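Long-range contact in cellulase (Soil metagenome, PDB 5I2U), which probably hydrolyses the beta-1,4-glucosidic bonds of cellulose as a halotolerant, TIM-barrel member of glycoside hydrolase family 5: residues W199-I211 with W231-I244. Numbering follows the deposited sequence.
Sequences WDQDLHLVAEDPI and WLRDRTDEAIAKGI
Arg-235 reaches across to the loop ahead of helix 203-208, where its NH1 donates a nearly straight hydrogen bond (170°) to Gln-201 O at 2.9 Å. The donor stands above the carbonyl plane, although the oxygen lies in the guanidinium plane. NH1 also forms a salt bridge with Asp-202 OD1, 3.5 Å away, while OD2 of that carboxylate accepts from His-198. Flat and cationic, the guanidinium can stack as well as bond: the His-204 ring covers one face, centres 4.0 Å apart, and Trp-231 CZ3 sits over the centre of the opposite face. An extended start and a bend at chi3 (-70°) bring it between them. Farther along, the solvent-exposed Glu-208 OE2 and Lys-242 NZ form a long salt bridge.

Apolar side chains pack along the rest of the interface. Small Ala-207 and Ala-239 let the axes of 203-208 and 231-241 approach to 8.9 Å, nearly parallel at 15°, and Leu-203 CB packs on Ala-239 CB at 3.9 Å. Gly-243, whose positive phi suits glycine, ends the helix in a Schellman motif; Ile-244 then packs against Val-206, Ala-207 and Pro-210.

Following consecutive strands, 192-194 and 217-224, these helices belong to the TIM barrel's outer layer, flanked by helices 169-186 and 264-276.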
ATOM      1  N   TRP A 199      -3.140 -13.596   0.972  1.00 43.51           N
ATOM      2  CA  TRP A 199      -2.924 -12.344   0.241  1.00 40.13           C
ATOM      3  C   TRP A 199      -3.851 -11.243   0.729  1.00 37.84           C
ATOM      4  O   TRP A 199      -4.483 -10.549  -0.062  1.00 38.28           O
ATOM      5  CB  TRP A 199      -3.041 -12.609  -1.275  1.00 39.77           C
ATOM      6  CG  TRP A 199      -2.179 -13.771  -1.665  1.00 38.71           C
ATOM      7  CD1 TRP A 199      -0.823 -13.757  -1.837  1.00 38.41           C
ATOM      8  CD2 TRP A 199      -2.593 -15.137  -1.846  1.00 37.74           C
ATOM      9  NE1 TRP A 199      -0.374 -15.012  -2.161  1.00 41.33           N
ATOM     10  CE2 TRP A 199      -1.438 -15.880  -2.172  1.00 37.68           C
ATOM     11  CE3 TRP A 199      -3.830 -15.796  -1.790  1.00 37.80           C
ATOM     12  CZ2 TRP A 199      -1.477 -17.255  -2.438  1.00 43.09           C
ATOM     13  CZ3 TRP A 199      -3.877 -17.165  -2.056  1.00 40.58           C
ATOM     14  CH2 TRP A 199      -2.701 -17.882  -2.376  1.00 42.43           C
ATOM     15  N   ASP A 200      -3.920 -11.101   2.051  1.00 34.88           N
ATOM     16  CA  ASP A 200      -4.821 -10.154   2.713  1.00 34.78           C
ATOM     17  C   ASP A 200      -6.295 -10.340   2.294  1.00 38.68           C
ATOM     18  O   ASP A 200      -6.988  -9.363   1.997  1.00 39.43           O
ATOM     19  CB  ASP A 200      -4.363  -8.712   2.499  1.00 35.05           C
ATOM     20  CG  ASP A 200      -2.862  -8.547   2.659  1.00 38.76           C
ATOM     21  OD1 ASP A 200      -2.321  -8.965   3.709  1.00 41.57           O
ATOM     22  OD2 ASP A 200      -2.223  -8.003   1.728  1.00 35.00           O
ATOM     23  N   GLN A 201      -6.753 -11.597   2.267  1.00 37.81           N
ATOM     24  CA  GLN A 201      -8.173 -11.928   2.046  1.00 42.73           C
ATOM     25  C   GLN A 201      -8.891 -12.448   3.298  1.00 42.82           C
ATOM     26  O   GLN A 201     -10.114 -12.430   3.342  1.00 46.32           O
ATOM     27  CB  GLN A 201      -8.314 -12.956   0.925  1.00 44.86           C
ATOM     28  CG  GLN A 201      -7.887 -12.447  -0.449  1.00 46.00           C
ATOM     29  CD  GLN A 201      -7.740 -13.552  -1.474  1.00 46.01           C
ATOM     30  OE1 GLN A 201      -8.303 -14.637  -1.320  1.00 48.02           O
ATOM     31  NE2 GLN A 201      -6.960 -13.294  -2.517  1.00 43.65           N
ATOM     32  N   ASP A 202      -8.150 -12.865   4.325  1.00 47.41           N
ATOM     33  CA  ASP A 202      -8.751 -13.495   5.509  1.00 48.46           C
ATOM     34  C   ASP A 202      -9.082 -12.506   6.621  1.00 48.55           C
ATOM     35  O   ASP A 202      -8.709 -12.708   7.769  1.00 50.29           O
ATOM     36  CB  ASP A 202      -7.850 -14.616   6.034  1.00 44.05           C
ATOM     37  CG  ASP A 202      -7.697 -15.739   5.042  1.00 44.31           C
ATOM     38  OD1 ASP A 202      -8.494 -15.790   4.087  1.00 45.65           O
ATOM     39  OD2 ASP A 202      -6.780 -16.575   5.202  1.00 41.25           O
ATOM     40  N   LEU A 203      -9.832 -11.468   6.271  1.00 48.90           N
ATOM     41  CA  LEU A 203     -10.295 -10.483   7.237  1.00 50.60           C
ATOM     42  C   LEU A 203     -11.305 -11.068   8.221  1.00 48.98           C
ATOM     43  O   LEU A 203     -11.374 -10.626   9.363  1.00 50.83           O
ATOM     44  CB  LEU A 203     -10.925  -9.282   6.523  1.00 53.37           C
ATOM     45  CG  LEU A 203     -10.014  -8.412   5.661  1.00 54.75           C
ATOM     46  CD1 LEU A 203     -10.868  -7.409   4.911  1.00 58.60           C
ATOM     47  CD2 LEU A 203      -8.965  -7.697   6.495  1.00 53.29           C
ATOM     48  N   HIS A 204     -12.122 -12.011   7.756  1.00 48.21           N
ATOM     49  CA  HIS A 204     -13.002 -12.813   8.627  1.00 50.35           C
ATOM     50  C   HIS A 204     -12.280 -13.555   9.786  1.00 50.44           C
ATOM     51  O   HIS A 204     -12.867 -13.718  10.860  1.00 51.00           O
ATOM     52  CB  HIS A 204     -13.826 -13.807   7.793  1.00 53.35           C
ATOM     53  CG  HIS A 204     -13.042 -14.975   7.274  1.00 52.67           C
ATOM     54  ND1 HIS A 204     -11.829 -14.840   6.629  1.00 53.15           N
ATOM     55  CD2 HIS A 204     -13.312 -16.299   7.288  1.00 50.10           C
ATOM     56  CE1 HIS A 204     -11.378 -16.032   6.287  1.00 54.64           C
ATOM     57  NE2 HIS A 204     -12.261 -16.934   6.674  1.00 55.48           N
ATOM     58  N   LEU A 205     -11.029 -13.982   9.578  1.00 45.75           N
ATOM     59  CA  LEU A 205     -10.209 -14.528  10.665  1.00 47.38           C
ATOM     60  C   LEU A 205      -9.743 -13.419  11.617  1.00 47.91           C
ATOM     61  O   LEU A 205      -9.724 -13.597  12.833  1.00 45.13           O
ATOM     62  CB  LEU A 205      -9.000 -15.299  10.124  1.00 47.97           C
ATOM     63  CG  LEU A 205      -9.250 -16.594   9.333  1.00 53.92           C
ATOM     64  CD1 LEU A 205      -7.942 -17.358   9.135  1.00 49.75           C
ATOM     65  CD2 LEU A 205     -10.293 -17.498   9.993  1.00 55.57           C
ATOM     66  N   VAL A 206      -9.365 -12.280  11.043  1.00 51.57           N
ATOM     67  CA  VAL A 206      -9.013 -11.075  11.814  1.00 51.74           C
ATOM     68  C   VAL A 206     -10.201 -10.609  12.671  1.00 49.38           C
ATOM     69  O   VAL A 206     -10.022 -10.248  13.830  1.00 41.67           O
ATOM     70  CB  VAL A 206      -8.522  -9.925  10.874  1.00 50.90           C
ATOM     71  CG1 VAL A 206      -8.435  -8.569  11.588  1.00 50.40           C
ATOM     72  CG2 VAL A 206      -7.185 -10.301  10.228  1.00 52.37           C
ATOM     73  N   ALA A 207     -11.398 -10.615  12.084  1.00 50.88           N
ATOM     74  CA  ALA A 207     -12.630 -10.213  12.786  1.00 52.16           C
ATOM     75  C   ALA A 207     -12.855 -11.006  14.077  1.00 50.13           C
ATOM     76  O   ALA A 207     -13.191 -10.427  15.109  1.00 50.44           O
ATOM     77  CB  ALA A 207     -13.836 -10.349  11.863  1.00 53.04           C
ATOM     78  N   GLU A 208     -12.614 -12.317  14.007  1.00 52.05           N
ATOM     79  CA  GLU A 208     -12.756 -13.224  15.149  1.00 54.17           C
ATOM     80  C   GLU A 208     -11.667 -13.101  16.225  1.00 53.76           C
ATOM     81  O   GLU A 208     -11.942 -13.360  17.393  1.00 57.05           O
ATOM     82  CB  GLU A 208     -12.837 -14.673  14.654  1.00 58.85           C
ATOM     83  CG  GLU A 208     -14.200 -15.032  14.081  1.00 62.70           C
ATOM     84  CD  GLU A 208     -15.256 -15.151  15.169  1.00 68.59           C
ATOM     85  OE1 GLU A 208     -15.123 -16.064  16.022  1.00 63.92           O
ATOM     86  OE2 GLU A 208     -16.205 -14.329  15.181  1.00 62.84           O
ATOM     87  N   ASP A 209     -10.458 -12.693  15.832  1.00 51.03           N
ATOM     88  CA  ASP A 209      -9.292 -12.635  16.719  1.00 44.84           C
ATOM     89  C   ASP A 209      -8.395 -11.395  16.417  1.00 44.39           C
ATOM     90  O   ASP A 209      -7.246 -11.538  15.979  1.00 45.27           O
ATOM     91  CB  ASP A 209      -8.515 -13.955  16.552  1.00 45.87           C
ATOM     92  CG  ASP A 209      -7.319 -14.092  17.494  1.00 45.45           C
ATOM     93  OD1 ASP A 209      -7.313 -13.504  18.602  1.00 44.47           O
ATOM     94  OD2 ASP A 209      -6.388 -14.834  17.126  1.00 50.29           O
ATOM     95  N   PRO A 210      -8.898 -10.179  16.667  1.00 40.58           N
ATOM     96  CA  PRO A 210      -8.102  -8.983  16.349  1.00 41.26           C
ATOM     97  C   PRO A 210      -6.986  -8.704  17.338  1.00 42.25           C
ATOM     98  O   PRO A 210      -7.007  -9.212  18.456  1.00 47.28           O
ATOM     99  CB  PRO A 210      -9.137  -7.852  16.399  1.00 42.03           C
ATOM    100  CG  PRO A 210     -10.144  -8.329  17.382  1.00 44.25           C
ATOM    101  CD  PRO A 210     -10.245  -9.820  17.142  1.00 45.85           C
ATOM    102  N   ILE A 211      -6.049  -7.853  16.930  1.00 42.32           N
ATOM    103  CA  ILE A 211      -4.990  -7.373  17.818  1.00 42.77           C
ATOM    104  C   ILE A 211      -5.595  -6.335  18.773  1.00 44.55           C
ATOM    105  O   ILE A 211      -6.256  -5.396  18.341  1.00 44.29           O
ATOM    106  CB  ILE A 211      -3.822  -6.735  17.033  1.00 41.49           C
ATOM    107  CG1 ILE A 211      -3.233  -7.739  16.032  1.00 43.27           C
ATOM    108  CG2 ILE A 211      -2.716  -6.266  17.974  1.00 43.60           C
ATOM    109  CD1 ILE A 211      -2.325  -7.122  14.990  1.00 43.68           C
ATOM    110  N   TRP A 231     -17.802 -11.830  -3.254  1.00 45.90           N
ATOM    111  CA  TRP A 231     -17.560 -12.381  -1.919  1.00 44.97           C
ATOM    112  C   TRP A 231     -16.547 -11.570  -1.086  1.00 49.49           C
ATOM    113  O   TRP A 231     -16.795 -11.301   0.097  1.00 53.58           O
ATOM    114  CB  TRP A 231     -17.138 -13.851  -1.989  1.00 47.42           C
ATOM    115  CG  TRP A 231     -15.878 -14.145  -2.762  1.00 54.02           C
ATOM    116  CD1 TRP A 231     -15.779 -14.442  -4.094  1.00 56.08           C
ATOM    117  CD2 TRP A 231     -14.543 -14.205  -2.241  1.00 56.30           C
ATOM    118  NE1 TRP A 231     -14.471 -14.673  -4.435  1.00 53.02           N
ATOM    119  CE2 TRP A 231     -13.689 -14.532  -3.319  1.00 54.23           C
ATOM    120  CE3 TRP A 231     -13.985 -14.010  -0.969  1.00 53.95           C
ATOM    121  CZ2 TRP A 231     -12.300 -14.668  -3.165  1.00 52.37           C
ATOM    122  CZ3 TRP A 231     -12.601 -14.145  -0.816  1.00 49.87           C
ATOM    123  CH2 TRP A 231     -11.780 -14.475  -1.910  1.00 50.86           C
ATOM    124  N   LEU A 232     -15.452 -11.138  -1.718  1.00 43.53           N
ATOM    125  CA  LEU A 232     -14.373 -10.437  -1.023  1.00 40.22           C
ATOM    126  C   LEU A 232     -14.816  -9.067  -0.476  1.00 43.07           C
ATOM    127  O   LEU A 232     -14.409  -8.667   0.627  1.00 41.49           O
ATOM    128  CB  LEU A 232     -13.150 -10.309  -1.941  1.00 36.50           C
ATOM    129  CG  LEU A 232     -11.858  -9.682  -1.394  1.00 36.20           C
ATOM    130  CD1 LEU A 232     -11.460 -10.240  -0.035  1.00 35.63           C
ATOM    131  CD2 LEU A 232     -10.712  -9.871  -2.389  1.00 33.60           C
ATOM    132  N   ARG A 233     -15.655  -8.362  -1.243  1.00 44.22           N
ATOM    133  CA  ARG A 233     -16.285  -7.114  -0.775  1.00 43.36           C
ATOM    134  C   ARG A 233     -17.237  -7.345   0.405  1.00 45.00           C
ATOM    135  O   ARG A 233     -17.285  -6.534   1.338  1.00 41.32           O
ATOM    136  CB  ARG A 233     -17.064  -6.451  -1.899  1.00 41.98           C
ATOM    137  CG  ARG A 233     -16.221  -5.913  -3.040  1.00 44.65           C
ATOM    138  CD  ARG A 233     -17.064  -5.000  -3.930  1.00 47.22           C
ATOM    139  NE  ARG A 233     -18.074  -5.744  -4.690  1.00 44.83           N
ATOM    140  CZ  ARG A 233     -17.900  -6.301  -5.892  1.00 46.90           C
ATOM    141  NH1 ARG A 233     -16.732  -6.226  -6.543  1.00 43.63           N
ATOM    142  NH2 ARG A 233     -18.918  -6.948  -6.461  1.00 47.53           N
ATOM    143  N   ASP A 234     -17.984  -8.453   0.341  1.00 50.95           N
ATOM    144  CA  ASP A 234     -18.947  -8.836   1.387  1.00 52.82           C
ATOM    145  C   ASP A 234     -18.222  -9.248   2.666  1.00 51.46           C
ATOM    146  O   ASP A 234     -18.602  -8.819   3.767  1.00 49.68           O
ATOM    147  CB  ASP A 234     -19.841  -9.996   0.921  1.00 53.24           C
ATOM    148  CG  ASP A 234     -20.774  -9.609  -0.212  1.00 54.82           C
ATOM    149  OD1 ASP A 234     -21.246  -8.454  -0.250  1.00 57.08           O
ATOM    150  OD2 ASP A 234     -21.079 -10.481  -1.049  1.00 60.24           O
ATOM    151  N   ARG A 235     -17.180 -10.072   2.506  1.00 45.10           N
ATOM    152  CA  ARG A 235     -16.286 -10.409   3.612  1.00 46.30           C
ATOM    153  C   ARG A 235     -15.665  -9.164   4.248  1.00 45.39           C
ATOM    154  O   ARG A 235     -15.627  -9.052   5.470  1.00 45.24           O
ATOM    155  CB  ARG A 235     -15.171 -11.322   3.148  1.00 47.16           C
ATOM    156  CG  ARG A 235     -14.260 -11.762   4.279  1.00 47.28           C
ATOM    157  CD  ARG A 235     -13.178 -12.687   3.772  1.00 45.91           C
ATOM    158  NE  ARG A 235     -13.711 -13.978   3.370  1.00 48.10           N
ATOM    159  CZ  ARG A 235     -12.971 -15.001   2.944  1.00 51.00           C
ATOM    160  NH1 ARG A 235     -11.642 -14.895   2.853  1.00 46.77           N
ATOM    161  NH2 ARG A 235     -13.568 -16.145   2.602  1.00 49.64           N
ATOM    162  N   THR A 236     -15.193  -8.238   3.420  1.00 40.66           N
ATOM    163  CA  THR A 236     -14.590  -7.008   3.931  1.00 42.46           C
ATOM    164  C   THR A 236     -15.618  -6.163   4.688  1.00 41.95           C
ATOM    165  O   THR A 236     -15.324  -5.686   5.785  1.00 43.27           O
ATOM    166  CB  THR A 236     -13.911  -6.195   2.798  1.00 43.02           C
ATOM    167  OG1 THR A 236     -12.852  -6.986   2.222  1.00 42.66           O
ATOM    168  CG2 THR A 236     -13.330  -4.897   3.314  1.00 38.22           C
ATOM    169  N   ASP A 237     -16.809  -5.983   4.112  1.00 43.72           N
ATOM    170  CA  ASP A 237     -17.904  -5.266   4.792  1.00 47.13           C
ATOM    171  C   ASP A 237     -18.260  -5.878   6.153  1.00 46.96           C
ATOM    172  O   ASP A 237     -18.421  -5.155   7.146  1.00 47.57           O
ATOM    173  CB  ASP A 237     -19.165  -5.211   3.917  1.00 50.40           C
ATOM    174  CG  ASP A 237     -19.136  -4.090   2.882  1.00 50.78           C
ATOM    175  OD1 ASP A 237     -18.463  -3.055   3.088  1.00 52.03           O
ATOM    176  OD2 ASP A 237     -19.826  -4.235   1.850  1.00 51.46           O
ATOM    177  N   GLU A 238     -18.388  -7.203   6.181  1.00 49.52           N
ATOM    178  CA  GLU A 238     -18.613  -7.962   7.423  1.00 52.53           C
ATOM    179  C   GLU A 238     -17.558  -7.723   8.504  1.00 54.99           C
ATOM    180  O   GLU A 238     -17.894  -7.683   9.693  1.00 57.38           O
ATOM    181  CB  GLU A 238     -18.659  -9.458   7.123  1.00 47.71           C
ATOM    182  N   ALA A 239     -16.292  -7.598   8.091  1.00 49.97           N
ATOM    183  CA  ALA A 239     -15.200  -7.306   9.023  1.00 50.15           C
ATOM    184  C   ALA A 239     -15.291  -5.875   9.550  1.00 48.84           C
ATOM    185  O   ALA A 239     -15.161  -5.645  10.757  1.00 46.79           O
ATOM    186  CB  ALA A 239     -13.853  -7.551   8.366  1.00 51.87           C
ATOM    187  N   ILE A 240     -15.544  -4.928   8.649  1.00 45.37           N
ATOM    188  CA  ILE A 240     -15.759  -3.522   9.032  1.00 46.39           C
ATOM    189  C   ILE A 240     -16.884  -3.375  10.070  1.00 48.74           C
ATOM    190  O   ILE A 240     -16.749  -2.594  11.020  1.00 43.42           O
ATOM    191  CB  ILE A 240     -16.075  -2.622   7.808  1.00 44.75           C
ATOM    192  CG1 ILE A 240     -14.866  -2.538   6.859  1.00 45.84           C
ATOM    193  CG2 ILE A 240     -16.473  -1.213   8.247  1.00 41.58           C
ATOM    194  CD1 ILE A 240     -15.219  -2.180   5.431  1.00 44.41           C
ATOM    195  N   ALA A 241     -17.983  -4.111   9.864  1.00 51.97           N
ATOM    196  CA  ALA A 241     -19.125  -4.148  10.804  1.00 52.86           C
ATOM    197  C   ALA A 241     -18.724  -4.662  12.195  1.00 50.62           C
ATOM    198  O   ALA A 241     -19.166  -4.123  13.212  1.00 45.98           O
ATOM    199  CB  ALA A 241     -20.254  -4.997  10.236  1.00 53.62           C
ATOM    200  N   LYS A 242     -17.852  -5.670  12.235  1.00 49.76           N
ATOM    201  CA  LYS A 242     -17.276  -6.148  13.498  1.00 47.95           C
ATOM    202  C   LYS A 242     -16.107  -5.286  14.032  1.00 46.33           C
ATOM    203  O   LYS A 242     -15.347  -5.743  14.889  1.00 41.04           O
ATOM    204  CB  LYS A 242     -16.848  -7.612  13.357  1.00 49.58           C
ATOM    205  CG  LYS A 242     -17.999  -8.557  13.068  1.00 55.40           C
ATOM    206  CD  LYS A 242     -17.503  -9.983  12.909  1.00 62.48           C
ATOM    207  CE  LYS A 242     -18.654 -10.960  12.740  1.00 69.07           C
ATOM    208  NZ  LYS A 242     -18.159 -12.364  12.745  1.00 74.59           N
ATOM    209  N   GLY A 243     -15.965  -4.050  13.545  1.00 45.84           N
ATOM    210  CA  GLY A 243     -14.956  -3.112  14.058  1.00 51.67           C
ATOM    211  C   GLY A 243     -13.521  -3.270  13.550  1.00 51.52           C
ATOM    212  O   GLY A 243     -12.588  -2.845  14.223  1.00 52.39           O
ATOM    213  N   ILE A 244     -13.345  -3.856  12.365  1.00 49.49           N
ATOM    214  CA  ILE A 244     -12.024  -4.004  11.745  1.00 46.88           C
ATOM    215  C   ILE A 244     -11.783  -2.858  10.744  1.00 43.99           C
ATOM    216  O   ILE A 244     -12.481  -2.779   9.724  1.00 43.85           O
ATOM    217  CB  ILE A 244     -11.906  -5.366  11.031  1.00 47.85           C
ATOM    218  CG1 ILE A 244     -12.223  -6.531  12.000  1.00 50.56           C
ATOM    219  CG2 ILE A 244     -10.519  -5.551  10.434  1.00 47.82           C
ATOM    220  CD1 ILE A 244     -11.436  -6.535  13.305  1.00 51.43           C
TER